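Local coordinates for protein toxin coregulated pilin (Vibrio cholerae, PDB 3HRV) that forms the major subunit of the toxin-coregulated pilus, a type IV pilus essential for bacterial aggregation and colonization of the host small intestine, at residues F124-V129 and G141-S146; S90-S95 and A135-L140; T115-V120 and V187-S192. One frame throughout, in Å; residues are numbered along the deposited sequence.

Contact 1 of 3, residues F124-V129 and G141-S146; sequences FPFINV and GDFETS
Phe126 and Phe143 are the main packing pair where a loop settles against a sheet strand. The CD1-CE1 bond of Phe143 lies obliquely beside CB of Phe126, both atoms 3.6 Å from it. The two side chains run past each other in opposite directions, an oblique pair with ring planes inclined at 32°. With CG of Phe126 anti to the backbone N (chi1 -178°), the ring extends from strand 126-131 to the loop backbone, where its CE1 lies 3.8 Å from the carbonyl O of Asp142. Pro125 extends this tight part, its CG meeting the rim of the Phe143 ring at CZ (3.9 Å).

The outer turn, with Glu144 and the exposed Thr145, makes no contact with 124-129. This polar side is tied internally and to 90-95. Asp142 OD2 accepts from Glu144 N (2.8 Å), an Asx turn, and from Thr145 N, above the carboxylate plane; Asn94 N is its third donor, while Ser95 N bonds OD1. Glu144 forms a salt bridge with Arg93. Asp142 N is held by Ser146 OG (2.7 Å, nearly straight at 171°).

Between the two segments the join is thus apolar, but just before 141-146 a bond from Asn128 ND2 to Leu140 O adds a polar tie to the same strand, so carbon packing and hydrogen bonding together seat this part of the pilin's D-region.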
loop_
_atom_site.group_PDB
_atom_site.type_symbol
_atom_site.label_atom_id
_atom_site.label_comp_id
_atom_site.label_asym_id
_atom_site.label_seq_id
_atom_site.Cartn_x
_atom_site.Cartn_y
_atom_site.Cartn_z
ATOM N N PHE A 124 3.717 5.904 -5.062
ATOM C CA PHE A 124 2.290 5.831 -4.746
ATOM C C PHE A 124 1.680 7.134 -4.247
ATOM O O PHE A 124 2.212 7.776 -3.347
ATOM C CB PHE A 124 2.030 4.754 -3.688
ATOM C CG PHE A 124 2.339 3.363 -4.148
ATOM C CD1 PHE A 124 3.594 2.805 -3.930
ATOM C CD2 PHE A 124 1.376 2.612 -4.814
ATOM C CE1 PHE A 124 3.883 1.519 -4.372
ATOM C CE2 PHE A 124 1.656 1.325 -5.260
ATOM C CZ PHE A 124 2.913 0.779 -5.038
ATOM N N PRO A 125 0.559 7.547 -4.817
ATOM C CA PRO A 125 -0.075 8.786 -4.364
ATOM C C PRO A 125 -0.844 8.575 -2.906
ATOM O O PRO A 125 -1.145 9.520 -2.177
ATOM C CB PRO A 125 -0.753 9.308 -5.634
ATOM C CG PRO A 125 -1.054 8.068 -6.399
ATOM C CD PRO A 125 0.190 7.240 -6.209
ATOM N N PHE A 126 -1.084 7.378 -2.651
ATOM C CA PHE A 126 -1.817 7.070 -1.422
ATOM C C PHE A 126 -1.028 6.108 -0.526
ATOM O O PHE A 126 -0.533 5.083 -0.995
ATOM C CB PHE A 126 -3.162 6.433 -1.798
ATOM C CG PHE A 126 -4.052 6.116 -0.626
ATOM C CD1 PHE A 126 -4.947 7.064 -0.135
ATOM C CD2 PHE A 126 -4.024 4.854 -0.036
ATOM C CE1 PHE A 126 -5.805 6.756 0.925
ATOM C CE2 PHE A 126 -4.876 4.537 1.023
ATOM C CZ PHE A 126 -5.769 5.490 1.503
ATOM N N ILE A 127 -0.902 6.450 0.753
ATOM C CA ILE A 127 -0.193 5.604 1.713
ATOM C C ILE A 127 -0.956 5.592 3.030
ATOM O O ILE A 127 -1.252 6.645 3.593
ATOM C CB ILE A 127 1.233 6.113 1.988
ATOM C CG1 ILE A 127 2.026 6.182 0.682
ATOM C CG2 ILE A 127 1.928 5.180 2.978
ATOM C CD1 ILE A 127 3.433 6.730 0.844
ATOM N N ASN A 128 -1.270 4.396 3.516
ATOM C CA ASN A 128 -2.009 4.234 4.764
ATOM C C ASN A 128 -1.256 3.236 5.642
ATOM O O ASN A 128 -1.105 2.070 5.272
ATOM C CB ASN A 128 -3.420 3.712 4.465
ATOM C CG ASN A 128 -4.328 3.734 5.682
ATOM O OD1 ASN A 128 -3.868 3.617 6.816
ATOM N ND2 ASN A 128 -5.630 3.861 5.447
ATOM N N VAL A 129 -0.781 3.700 6.796
ATOM C CA VAL A 129 -0.032 2.854 7.727
ATOM C C VAL A 129 -0.942 2.402 8.858
ATOM O O VAL A 129 -1.494 3.225 9.585
ATOM C CB VAL A 129 1.169 3.616 8.324
ATOM C CG1 VAL A 129 1.935 2.713 9.283
ATOM C CG2 VAL A 129 2.080 4.103 7.205
ATOM N N GLY A 141 -10.102 3.523 3.916
ATOM C CA GLY A 141 -10.506 4.907 3.767
ATOM C C GLY A 141 -10.909 5.183 2.330
ATOM O O GLY A 141 -11.413 4.296 1.640
ATOM N N ASP A 142 -10.676 6.407 1.872
ATOM C CA ASP A 142 -11.031 6.804 0.515
ATOM C C ASP A 142 -9.822 7.431 -0.172
ATOM O O ASP A 142 -9.196 8.343 0.362
ATOM C CB ASP A 142 -12.185 7.812 0.552
ATOM C CG ASP A 142 -12.754 8.107 -0.825
ATOM O OD1 ASP A 142 -13.888 7.668 -1.113
ATOM O OD2 ASP A 142 -12.067 8.772 -1.624
ATOM N N PHE A 143 -9.502 6.933 -1.361
ATOM C CA PHE A 143 -8.360 7.420 -2.123
ATOM C C PHE A 143 -8.337 8.930 -2.329
ATOM O O PHE A 143 -7.276 9.550 -2.285
ATOM C CB PHE A 143 -8.325 6.730 -3.491
ATOM C CG PHE A 143 -7.127 7.087 -4.330
ATOM C CD1 PHE A 143 -5.913 6.429 -4.151
ATOM C CD2 PHE A 143 -7.213 8.075 -5.307
ATOM C CE1 PHE A 143 -4.802 6.749 -4.935
ATOM C CE2 PHE A 143 -6.112 8.404 -6.094
ATOM C CZ PHE A 143 -4.901 7.739 -5.910
ATOM N N GLU A 144 -9.505 9.528 -2.541
ATOM C CA GLU A 144 -9.555 10.961 -2.796
ATOM C C GLU A 144 -10.062 11.849 -1.666
ATOM O O GLU A 144 -9.710 13.027 -1.611
ATOM C CB GLU A 144 -10.375 11.226 -4.065
ATOM C CG GLU A 144 -10.382 12.683 -4.517
ATOM C CD GLU A 144 -10.843 12.847 -5.953
ATOM O OE1 GLU A 144 -10.875 13.997 -6.441
ATOM O OE2 GLU A 144 -11.170 11.827 -6.598
ATOM N N THR A 145 -10.870 11.306 -0.760
ATOM C CA THR A 145 -11.398 12.132 0.322
ATOM C C THR A 145 -10.748 11.945 1.692
ATOM O O THR A 145 -11.015 12.718 2.613
ATOM C CB THR A 145 -12.930 11.961 0.458
ATOM O OG1 THR A 145 -13.242 10.604 0.787
ATOM C CG2 THR A 145 -13.618 12.333 -0.845
ATOM N N SER A 146 -9.901 10.932 1.841
ATOM C CA SER A 146 -9.222 10.729 3.119
ATOM C C SER A 146 -8.061 11.715 3.192
ATOM O O SER A 146 -7.114 11.630 2.412
ATOM C CB SER A 146 -8.692 9.295 3.246
ATOM O OG SER A 146 -9.743 8.378 3.504
#

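Contact 2 of 3, residues S90-S95 and A135-L140; sequences SFPRNS and AAVADL
One bump of this contact is the CG1 methyl of Val137. It enters a shallow hollow on strand 87-93, formed where the backbone passes from Ser90 through Phe91 into the ring of Pro92. The methyl lies 3.8 Å from CB of Phe91 and at the same 3.8 Å from CD of Pro92, seated between neighbouring residues of the strand. Both methyls of Val137 also lie against the carbonyl O of Ser90, CG1 at 3.8 Å and CG2 at 3.9 Å.

Another bump is Leu140. It crosses Phe91 at about a right angle: CD1 is 3.8 Å from CB of Phe91, while CB is 3.9 Å from the ring atom CD1 of Phe91. The aromatic side chain is thus met at CB and, obliquely, at the CG-CD1 part of the ring. Phe91 takes the position with CG between the backbone N and the carbonyl carbon (chi1 69°), which swings the ring across Leu140.

In the pilin fold, strand 87-93 is an outermost strand of the antiparallel sheet within this subunit, and the loop that follows strand 126-131 comes across to meet it. Here that loop makes a short turn of helical backbone angles, bringing Val137 and Leu140 to the same strand. The carboxylate of Asp139 secures the start of this turn, its OD1 accepting from Ala135 N (2.9 Å) and from Ala136 N (3.1 Å), the latter from well above the carboxylate plane. Beyond the hollow, Ala102 of strand 100-108 touches both Phe91 and Leu140, and the Phe91 ring continues inward to meet that of Phe126.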
loop_
_atom_site.group_PDB
_atom_site.type_symbol
_atom_site.label_atom_id
_atom_site.label_comp_id
_atom_site.label_asym_id
_atom_site.label_seq_id
_atom_site.Cartn_x
_atom_site.Cartn_y
_atom_site.Cartn_z
ATOM N N SER A 90 -9.360 -3.381 -3.520
ATOM C CA SER A 90 -9.948 -2.364 -4.367
ATOM C C SER A 90 -10.749 -1.539 -3.365
ATOM O O SER A 90 -11.410 -2.102 -2.492
ATOM C CB SER A 90 -10.883 -2.994 -5.398
ATOM O OG SER A 90 -10.150 -3.582 -6.455
ATOM N N PHE A 91 -10.662 -0.216 -3.444
ATOM C CA PHE A 91 -11.423 0.607 -2.513
ATOM C C PHE A 91 -11.981 1.857 -3.183
ATOM O O PHE A 91 -11.665 2.152 -4.333
ATOM C CB PHE A 91 -10.596 0.915 -1.240
ATOM C CG PHE A 91 -9.424 1.838 -1.441
ATOM C CD1 PHE A 91 -9.354 3.035 -0.732
ATOM C CD2 PHE A 91 -8.358 1.490 -2.265
ATOM C CE1 PHE A 91 -8.245 3.871 -0.835
ATOM C CE2 PHE A 91 -7.241 2.322 -2.374
ATOM C CZ PHE A 91 -7.185 3.514 -1.656
ATOM N N PRO A 92 -12.845 2.604 -2.481
ATOM C CA PRO A 92 -13.426 3.804 -3.083
ATOM C C PRO A 92 -12.553 5.022 -3.323
ATOM O O PRO A 92 -11.525 5.217 -2.680
ATOM C CB PRO A 92 -14.595 4.117 -2.151
ATOM C CG PRO A 92 -14.095 3.671 -0.837
ATOM C CD PRO A 92 -13.413 2.357 -1.144
ATOM N N ARG A 93 -12.983 5.834 -4.284
ATOM C CA ARG A 93 -12.305 7.077 -4.611
ATOM C C ARG A 93 -13.395 8.112 -4.817
ATOM O O ARG A 93 -14.224 7.983 -5.718
ATOM C CB ARG A 93 -11.464 6.963 -5.884
ATOM C CG ARG A 93 -10.832 8.297 -6.260
ATOM C CD ARG A 93 -9.967 8.242 -7.504
ATOM N NE ARG A 93 -9.475 9.576 -7.841
ATOM C CZ ARG A 93 -8.590 9.835 -8.799
ATOM N NH1 ARG A 93 -8.086 8.850 -9.526
ATOM N NH2 ARG A 93 -8.218 11.086 -9.037
ATOM N N ASN A 94 -13.402 9.130 -3.967
ATOM C CA ASN A 94 -14.403 10.183 -4.050
ATOM C C ASN A 94 -15.793 9.575 -3.875
ATOM O O ASN A 94 -16.745 9.961 -4.554
ATOM C CB ASN A 94 -14.295 10.901 -5.398
ATOM C CG ASN A 94 -14.860 12.304 -5.357
ATOM O OD1 ASN A 94 -14.814 12.970 -4.323
ATOM N ND2 ASN A 94 -15.399 12.761 -6.481
ATOM N N SER A 95 -15.884 8.612 -2.959
ATOM C CA SER A 95 -17.129 7.920 -2.628
ATOM C C SER A 95 -17.600 6.869 -3.632
ATOM O O SER A 95 -18.562 6.148 -3.367
ATOM C CB SER A 95 -18.248 8.938 -2.393
ATOM O OG SER A 95 -18.292 9.318 -1.028
ATOM N N ALA A 135 -8.551 -5.653 7.327
ATOM C CA ALA A 135 -9.511 -6.748 7.264
ATOM C C ALA A 135 -10.718 -6.459 6.382
ATOM O O ALA A 135 -11.354 -7.381 5.870
ATOM C CB ALA A 135 -9.976 -7.102 8.671
ATOM N N ALA A 136 -11.035 -5.181 6.210
ATOM C CA ALA A 136 -12.177 -4.793 5.395
ATOM C C ALA A 136 -11.870 -3.546 4.585
ATOM O O ALA A 136 -11.026 -2.738 4.968
ATOM C CB ALA A 136 -13.391 -4.544 6.283
ATOM N N VAL A 137 -12.567 -3.396 3.464
ATOM C CA VAL A 137 -12.383 -2.241 2.598
ATOM C C VAL A 137 -12.469 -0.942 3.397
ATOM O O VAL A 137 -11.724 0.001 3.146
ATOM C CB VAL A 137 -13.453 -2.213 1.484
ATOM C CG1 VAL A 137 -13.303 -0.958 0.639
ATOM C CG2 VAL A 137 -13.325 -3.455 0.616
ATOM N N ALA A 138 -13.378 -0.907 4.368
ATOM C CA ALA A 138 -13.570 0.276 5.200
ATOM C C ALA A 138 -12.290 0.727 5.902
ATOM O O ALA A 138 -12.113 1.912 6.176
ATOM C CB ALA A 138 -14.656 0.007 6.234
ATOM N N ASP A 139 -11.404 -0.222 6.187
ATOM C CA ASP A 139 -10.143 0.061 6.869
ATOM C C ASP A 139 -9.184 0.923 6.053
ATOM O O ASP A 139 -8.287 1.556 6.610
ATOM C CB ASP A 139 -9.427 -1.247 7.220
ATOM C CG ASP A 139 -10.206 -2.103 8.194
ATOM O OD1 ASP A 139 -9.813 -3.273 8.391
ATOM O OD2 ASP A 139 -11.201 -1.609 8.766
ATOM N N LEU A 140 -9.374 0.945 4.739
ATOM C CA LEU A 140 -8.497 1.704 3.854
ATOM C C LEU A 140 -8.836 3.180 3.713
ATOM O O LEU A 140 -7.963 3.997 3.423
ATOM C CB LEU A 140 -8.489 1.065 2.466
ATOM C CG LEU A 140 -7.874 -0.330 2.370
ATOM C CD1 LEU A 140 -8.301 -0.980 1.074
ATOM C CD2 LEU A 140 -6.359 -0.230 2.463
#

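Contact 3 of 3, residues T115-V120 and V187-S192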
loop_
_atom_site.group_PDB
_atom_site.type_symbol
_atom_site.label_atom_id
_atom_site.label_comp_id
_atom_site.label_asym_id
_atom_site.label_seq_id
_atom_site.Cartn_x
_atom_site.Cartn_y
_atom_site.Cartn_z
ATOM N N THR A 115 11.493 2.252 6.694
ATOM C CA THR A 115 12.348 2.102 5.532
ATOM C C THR A 115 11.567 1.864 4.246
ATOM O O THR A 115 11.864 2.464 3.213
ATOM C CB THR A 115 13.337 0.951 5.753
ATOM O OG1 THR A 115 14.145 1.243 6.900
ATOM C CG2 THR A 115 14.236 0.774 4.539
ATOM N N LEU A 116 10.566 0.995 4.308
ATOM C CA LEU A 116 9.772 0.695 3.126
ATOM C C LEU A 116 8.982 1.910 2.647
ATOM O O LEU A 116 8.991 2.242 1.463
ATOM C CB LEU A 116 8.816 -0.465 3.411
ATOM C CG LEU A 116 7.973 -0.901 2.210
ATOM C CD1 LEU A 116 8.888 -1.424 1.111
ATOM C CD2 LEU A 116 6.992 -1.972 2.636
ATOM N N VAL A 117 8.292 2.572 3.567
ATOM C CA VAL A 117 7.507 3.743 3.204
ATOM C C VAL A 117 8.355 4.815 2.529
ATOM O O VAL A 117 7.947 5.394 1.521
ATOM C CB VAL A 117 6.821 4.356 4.444
ATOM C CG1 VAL A 117 6.195 5.701 4.091
ATOM C CG2 VAL A 117 5.755 3.410 4.961
ATOM N N THR A 118 9.538 5.077 3.072
ATOM C CA THR A 118 10.392 6.113 2.504
ATOM C C THR A 118 11.174 5.677 1.269
ATOM O O THR A 118 11.722 6.515 0.555
ATOM C CB THR A 118 11.375 6.667 3.561
ATOM O OG1 THR A 118 12.204 5.611 4.053
ATOM C CG2 THR A 118 10.611 7.280 4.728
ATOM N N SER A 119 11.217 4.376 1.005
ATOM C CA SER A 119 11.945 3.887 -0.159
ATOM C C SER A 119 11.059 3.700 -1.390
ATOM O O SER A 119 11.544 3.773 -2.518
ATOM C CB SER A 119 12.654 2.570 0.171
ATOM O OG SER A 119 12.986 1.857 -1.004
ATOM N N VAL A 120 9.766 3.468 -1.185
ATOM C CA VAL A 120 8.860 3.262 -2.314
ATOM C C VAL A 120 7.681 4.233 -2.330
ATOM O O VAL A 120 6.902 4.258 -3.282
ATOM C CB VAL A 120 8.298 1.819 -2.324
ATOM C CG1 VAL A 120 9.440 0.815 -2.284
ATOM C CG2 VAL A 120 7.362 1.608 -1.148
ATOM N N VAL A 187 1.301 -1.697 5.567
ATOM C CA VAL A 187 1.228 -0.450 4.829
ATOM C C VAL A 187 0.470 -0.692 3.538
ATOM O O VAL A 187 0.748 -1.642 2.804
ATOM C CB VAL A 187 2.626 0.102 4.495
ATOM C CG1 VAL A 187 2.494 1.421 3.744
ATOM C CG2 VAL A 187 3.425 0.301 5.776
ATOM N N ALA A 188 -0.513 0.160 3.280
ATOM C CA ALA A 188 -1.309 0.057 2.070
ATOM C C ALA A 188 -0.822 1.127 1.104
ATOM O O ALA A 188 -0.901 2.320 1.400
ATOM C CB ALA A 188 -2.782 0.272 2.393
ATOM N N PHE A 189 -0.289 0.694 -0.034
ATOM C CA PHE A 189 0.200 1.609 -1.054
ATOM C C PHE A 189 -0.867 1.646 -2.132
ATOM O O PHE A 189 -1.124 0.646 -2.804
ATOM C CB PHE A 189 1.531 1.108 -1.622
ATOM C CG PHE A 189 2.643 1.080 -0.611
ATOM C CD1 PHE A 189 2.912 -0.073 0.122
ATOM C CD2 PHE A 189 3.406 2.219 -0.371
ATOM C CE1 PHE A 189 3.928 -0.093 1.079
ATOM C CE2 PHE A 189 4.423 2.214 0.584
ATOM C CZ PHE A 189 4.683 1.054 1.310
ATOM N N GLY A 190 -1.506 2.798 -2.289
ATOM C CA GLY A 190 -2.576 2.883 -3.260
ATOM C C GLY A 190 -2.358 3.751 -4.476
ATOM O O GLY A 190 -1.562 4.693 -4.469
ATOM N N ASN A 191 -3.081 3.405 -5.532
ATOM C CA ASN A 191 -3.034 4.149 -6.776
ATOM C C ASN A 191 -4.420 4.051 -7.405
ATOM O O ASN A 191 -5.282 3.313 -6.918
ATOM C CB ASN A 191 -1.981 3.570 -7.722
ATOM C CG ASN A 191 -1.409 4.618 -8.654
ATOM O OD1 ASN A 191 -1.995 5.683 -8.835
ATOM N ND2 ASN A 191 -0.263 4.318 -9.256
ATOM N N SER A 192 -4.627 4.794 -8.486
ATOM C CA SER A 192 -5.906 4.814 -9.180
ATOM C C SER A 192 -5.670 5.087 -10.660
ATOM O O SER A 192 -6.236 4.352 -11.491
ATOM C CB SER A 192 -6.798 5.902 -8.575
ATOM O OG SER A 192 -8.057 5.975 -9.221
ATOM O OXT SER A 192 -4.929 6.044 -10.962
#
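The type IV pilin fold packs its N-terminal helix, here 24-44, on an antiparallel sheet, and helix 110-120 packs beside it on strand 185-191, the middle strand of five. The axes of the short segments run almost parallel, 13° apart, with a closest approach of 10.4 Å. Phe189 spans much of this gap. Its CG stands anti to its own carbonyl carbon (chi1 -64°), and the far end of the ring reaches between Leu116 and Val120, residues one helical turn apart. The closest touch is from Val120, whose CG2 lies 3.5 Å from CE2 of Phe189, the two side chains crossing at about a right angle. Leu116 approaches with CD2 3.9 Å from CE1 of Phe189, and its CG is equally near CZ of that ring. CA of Val117 lies at the edge of the ring, near its plane, 4.3 Å from CE2 of Phe189.

Beside this wedge, Val117 and Val187 meet through methyls, CG2 to CG2 at 4.0 Å. Val187 also lays CG1 over one face of the Phe189 ring, offset toward the rim, and probably helps to limit how the ring can turn. From helix 24-44, Ala29 touches Leu116, and Ala30 and Leu33 touch Val120.

All five touching residues are buried and no hydrogen bond crosses between the segments, so shape and hydrophobic burial alone join this helix to this strand.

Overall arrangement
After helix 24-44, strand 87-93 supplies the first segment of contact 2, and the chain then passes through strand 100-108 to helix 110-120, which opens contact 3. Contact 1 follows, closing a short loop from 124-129 to 141-146, but 135-140 falls within that loop and completes contact 2, so contacts 1 and 2 cross. Contact 3 closes last, when strand 185-191 returns to the sheet centre; its long loop encloses contact 1 and crosses contact 2. Strand 126-131 pairs with strand 185-191, linking contacts 1 and 3. Contacts 1 and 2 fasten the loop after strand 126-131 to strands 126-131 and 87-93, while contact 3 joins helix 110-120 to the middle strand.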